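Local coordinates for single-stranded DNA-binding protein WHY3, chloroplastic (Arabidopsis thaliana, PDB 4KOQ) that binds single-stranded DNA as a homotetramer, maintaining plastid genome stability in chloroplasts and repressing transcription of the kinesin gene KP1 in the nucleus, at residues Q59-W62 against S63-Q66; F151-V154 against L155-I159. One frame throughout, in Å; residues are numbered along the deposited sequence.

Interaction 1: residues Q59-W62 against S63-Q66. With PO4 (phosphate ion), chain C.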
# COMPACT_ATOMS: atom_id res chain seq x y z
N GLN A 59 -8.60 -3.65 33.48
CA GLN A 59 -7.33 -4.27 33.83
C GLN A 59 -7.23 -5.70 33.31
O GLN A 59 -8.17 -6.48 33.34
CB GLN A 59 -7.15 -4.28 35.34
CG GLN A 59 -6.79 -2.92 35.92
CD GLN A 59 -6.78 -2.93 37.44
OE1 GLN A 59 -7.40 -3.79 38.07
NE2 GLN A 59 -6.05 -1.98 38.03
N TYR A 60 -6.04 -6.04 32.85
CA TYR A 60 -5.83 -7.36 32.33
C TYR A 60 -4.61 -7.93 33.01
O TYR A 60 -3.67 -7.22 33.35
CB TYR A 60 -5.64 -7.30 30.81
CG TYR A 60 -6.80 -6.64 30.10
CD1 TYR A 60 -6.84 -5.26 29.90
CD2 TYR A 60 -7.87 -7.39 29.63
CE1 TYR A 60 -7.89 -4.68 29.23
CE2 TYR A 60 -8.91 -6.80 28.96
CZ TYR A 60 -8.92 -5.45 28.78
OH TYR A 60 -9.97 -4.87 28.12
N ASP A 61 -4.64 -9.24 33.20
CA ASP A 61 -3.57 -9.92 33.89
C ASP A 61 -2.44 -10.33 32.95
O ASP A 61 -2.39 -11.46 32.45
CB ASP A 61 -4.17 -11.13 34.59
CG ASP A 61 -3.21 -11.79 35.53
OD1 ASP A 61 -2.04 -11.37 35.58
OD2 ASP A 61 -3.64 -12.75 36.19
N TRP A 62 -1.52 -9.40 32.72
CA TRP A 62 -0.40 -9.63 31.83
C TRP A 62 0.60 -10.61 32.41
O TRP A 62 1.43 -11.15 31.69
CB TRP A 62 0.26 -8.30 31.48
CG TRP A 62 -0.69 -7.43 30.71
CD1 TRP A 62 -1.44 -6.39 31.19
CD2 TRP A 62 -1.04 -7.55 29.32
NE1 TRP A 62 -2.21 -5.86 30.19
CE2 TRP A 62 -1.98 -6.55 29.03
CE3 TRP A 62 -0.65 -8.42 28.30
CZ2 TRP A 62 -2.54 -6.39 27.76
CZ3 TRP A 62 -1.20 -8.27 27.03
CH2 TRP A 62 -2.12 -7.26 26.78
N SER A 63 0.48 -10.88 33.71
CA SER A 63 1.36 -11.85 34.33
C SER A 63 0.95 -13.24 33.86
O SER A 63 1.73 -14.18 33.90
CB SER A 63 1.32 -11.73 35.88
OG SER A 63 0.18 -12.33 36.45
N ARG A 64 -0.29 -13.36 33.39
CA ARG A 64 -0.79 -14.62 32.84
C ARG A 64 -0.96 -14.56 31.30
O ARG A 64 -1.73 -15.31 30.70
CB ARG A 64 -2.10 -14.98 33.52
CG ARG A 64 -1.86 -15.44 34.97
CD ARG A 64 -3.14 -15.74 35.73
NE ARG A 64 -4.01 -16.71 35.08
CZ ARG A 64 -5.25 -16.45 34.65
NH1 ARG A 64 -5.80 -15.25 34.82
NH2 ARG A 64 -5.95 -17.41 34.07
N LYS A 65 -0.21 -13.67 30.67
CA LYS A 65 -0.31 -13.52 29.21
C LYS A 65 0.19 -14.76 28.49
O LYS A 65 1.01 -15.53 29.02
CB LYS A 65 0.51 -12.32 28.77
CG LYS A 65 1.99 -12.54 28.77
CD LYS A 65 2.71 -11.24 28.47
CE LYS A 65 4.21 -11.45 28.44
NZ LYS A 65 4.95 -10.21 28.08
N GLN A 66 -0.30 -14.96 27.28
CA GLN A 66 0.21 -15.99 26.42
C GLN A 66 0.62 -15.32 25.13
O GLN A 66 -0.06 -14.43 24.68
CB GLN A 66 -0.82 -17.06 26.17
CG GLN A 66 -1.32 -17.77 27.44
CD GLN A 66 -0.30 -18.65 28.09
OE1 GLN A 66 0.69 -19.06 27.47
NE2 GLN A 66 -0.51 -18.94 29.38
P PO4 C . -11.94 -4.80 31.23
O1 PO4 C . -13.03 -5.83 31.39
O2 PO4 C . -11.78 -4.49 29.76
O3 PO4 C . -12.32 -3.51 31.92
O4 PO4 C . -10.67 -5.35 31.83

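Interaction 2: residues F151-V154 against L155-I159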
# COMPACT_ATOMS: atom_id res chain seq x y z
N PHE A 151 -0.82 -5.09 8.48
CA PHE A 151 -0.12 -6.31 8.07
C PHE A 151 0.43 -6.17 6.64
O PHE A 151 1.59 -6.55 6.34
CB PHE A 151 -1.04 -7.55 8.14
CG PHE A 151 -1.42 -8.01 9.54
CD1 PHE A 151 -0.95 -7.37 10.67
CD2 PHE A 151 -2.24 -9.11 9.71
CE1 PHE A 151 -1.30 -7.82 11.93
CE2 PHE A 151 -2.60 -9.53 10.99
CZ PHE A 151 -2.13 -8.90 12.07
N ASN A 152 -0.39 -5.67 5.73
CA ASN A 152 0.09 -5.41 4.37
C ASN A 152 1.22 -4.38 4.35
O ASN A 152 2.18 -4.50 3.59
CB ASN A 152 -1.04 -5.01 3.45
CG ASN A 152 -1.73 -6.19 2.85
OD1 ASN A 152 -1.08 -7.13 2.40
ND2 ASN A 152 -3.07 -6.17 2.84
N PHE A 153 1.11 -3.36 5.18
CA PHE A 153 2.19 -2.40 5.34
C PHE A 153 3.50 -3.06 5.80
O PHE A 153 4.60 -2.76 5.28
CB PHE A 153 1.80 -1.30 6.32
CG PHE A 153 2.95 -0.50 6.82
CD1 PHE A 153 3.43 0.57 6.07
CD2 PHE A 153 3.57 -0.80 8.02
CE1 PHE A 153 4.50 1.30 6.51
CE2 PHE A 153 4.66 -0.05 8.45
CZ PHE A 153 5.12 0.99 7.69
N VAL A 154 3.41 -3.92 6.79
CA VAL A 154 4.60 -4.37 7.48
C VAL A 154 5.31 -5.50 6.75
O VAL A 154 6.51 -5.68 6.92
CB VAL A 154 4.29 -4.73 8.96
CG1 VAL A 154 3.72 -6.10 9.07
CG2 VAL A 154 5.53 -4.54 9.80
N LEU A 155 4.60 -6.24 5.93
CA LEU A 155 5.19 -7.40 5.30
C LEU A 155 6.50 -7.12 4.53
O LEU A 155 7.48 -7.84 4.72
CB LEU A 155 4.17 -8.10 4.40
CG LEU A 155 3.25 -9.16 5.01
CD1 LEU A 155 2.13 -9.52 4.05
CD2 LEU A 155 3.98 -10.41 5.39
N PRO A 156 6.54 -6.07 3.69
CA PRO A 156 7.80 -5.73 2.99
C PRO A 156 8.97 -5.39 3.89
O PRO A 156 10.12 -5.69 3.55
CB PRO A 156 7.42 -4.57 2.08
CG PRO A 156 6.03 -4.25 2.36
CD PRO A 156 5.40 -5.27 3.21
N HIS A 157 8.69 -4.83 5.06
CA HIS A 157 9.72 -4.59 6.06
C HIS A 157 10.19 -5.84 6.71
O HIS A 157 11.39 -6.00 6.94
CB HIS A 157 9.17 -3.62 7.12
CG HIS A 157 8.76 -2.32 6.53
ND1 HIS A 157 9.63 -1.25 6.43
CD2 HIS A 157 7.59 -1.91 5.99
CE1 HIS A 157 9.00 -0.24 5.84
NE2 HIS A 157 7.77 -0.62 5.55
N LEU A 158 9.27 -6.77 6.99
CA LEU A 158 9.65 -8.00 7.65
C LEU A 158 10.55 -8.89 6.80
O LEU A 158 11.35 -9.68 7.36
CB LEU A 158 8.46 -8.82 8.16
CG LEU A 158 7.49 -8.09 9.09
CD1 LEU A 158 6.37 -9.02 9.53
CD2 LEU A 158 8.13 -7.45 10.28
N ILE A 159 10.40 -8.78 5.49
CA ILE A 159 11.22 -9.57 4.57
C ILE A 159 12.47 -8.81 4.09
O ILE A 159 13.23 -9.30 3.26
CB ILE A 159 10.43 -10.09 3.38
CG1 ILE A 159 9.97 -8.95 2.49
CG2 ILE A 159 9.23 -10.91 3.86
CD1 ILE A 159 9.31 -9.42 1.15

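Interaction 1: residues Q59-W62 against S63-Q66
The carboxylate of Asp61 is shared between Ser63 and Arg64 at a tight turn. Ser63 OG donates to Asp61 OD1 over 2.6 Å, reaching the syn lone pair on the side of the other oxygen, and Ser63 N adds a weak bond to the same OD1, in the manner of an Asx turn. The second oxygen serves the arginine: Asp61 OD2 lies 3.1 Å from Arg64 CD and forms a long salt bridge with Arg64 NH1 at 3.6 Å, sitting at the edge of the guanidinium and near its plane. Asp61 can face both partners because its CG is turned opposite the backbone N (chi1 -170°), while a bend at chi3 (55°) brings the guanidinium edge round to OD2. Two successive backbone bonds close the turn, Arg64 N to Asp61 O at 3.0 Å and Lys65 N to Trp62 O at 3.2 Å, as in overlapping beta turns. Lys65 CB rests obliquely against the Trp62 indole, 4.1 Å from CE3, and the lysine chain extends onward so that NZ bonds Gln50. Upstream, a phosphate ion, probably from the crystallisation liquor, is held by Arg58 N and, weakly, Gln59 N; its O4 lies 3.5 Å above the Tyr60 ring plane, toward the rim. Tyr60 OH bonds Lys17 O, in a segment required, by similarity, for single-stranded DNA binding. Replacing Tyr60 with alanine is likely to leave the Lys17 carbonyl without its hydroxyl partner and to open a gap beside Ala21 and Ala54. In the Whirly domain the turn interrupts strand 59-70, which forms a hairpin with strand 39-56; Asp61 and Gln66 keep backbone bonds to Pro53 and Phe51 there, and Trp62 reaches across to Ala21 and Thr23 of strand 20-33.

Interaction 2: residues F151-V154 against L155-I159
With CG swung opposite its backbone N (chi1 164°), Phe153 sends its ring forward along the helix, where His157, its CG opposite the carbonyl carbon (chi1 -60°), meets it one turn later. The two rings form an oblique aromatic pair, centroids 4.9 Å apart and planes inclined at 34°, with Phe153 CZ 3.8 Å from His157 NE2 and His157 CD2 over the rim of the phenyl face. The alpha-helix, part of the tetramer-forming region of the Whirly domain, is kinked at Pro156. Its nitrogen carries no hydrogen for Asn152 O, and Pro156 CD packs 3.3 Å from that oxygen instead. Phe153 O loses its helical donor as well, since His157 N turns to Val154 O in a weak i to i+3 bond; His157 CD2 approaches Phe153 O in the imidazole plane at 3.2 Å. Val154 O also takes the regular i+4 bond from Leu158 N at 3.0 Å, and before the kink Leu155 N bonds Phe151 O at 3.1 Å. One residue further along, the i, i+4 pair Val154 and Leu158 packs CG2 on CD2 at 3.9 Å. Phe153 packs on Pro156 of the second subunit, and Val154 and Leu158 both lie against Phe164 of that subunit, while Pro156 meets Phe153 of the third.

Overall arrangement
Interaction 1 is a surface turn and interaction 2 a buried helix end; their centres lie 28 Å apart on opposite sides of the chain's centre, and their atoms do not touch. The chemistry follows the setting. Residues 59-66 rely on charge and hydroxyl contacts within a polar turn on a strand outermost in its sheet within the chain, near the predicted DNA-binding segment and touched by no other subunit of the assembly. Residues 151-159 rely on apolar and aromatic packing at the end of helix 141-158, sandwiched between two neighbouring subunits. The elements differ, yet both contacts border strand 39-56: the turn lies beside its last part, from Gln50 to Ala55, whereas Phe151, Leu158 and Ile159 meet it around residues 44-47.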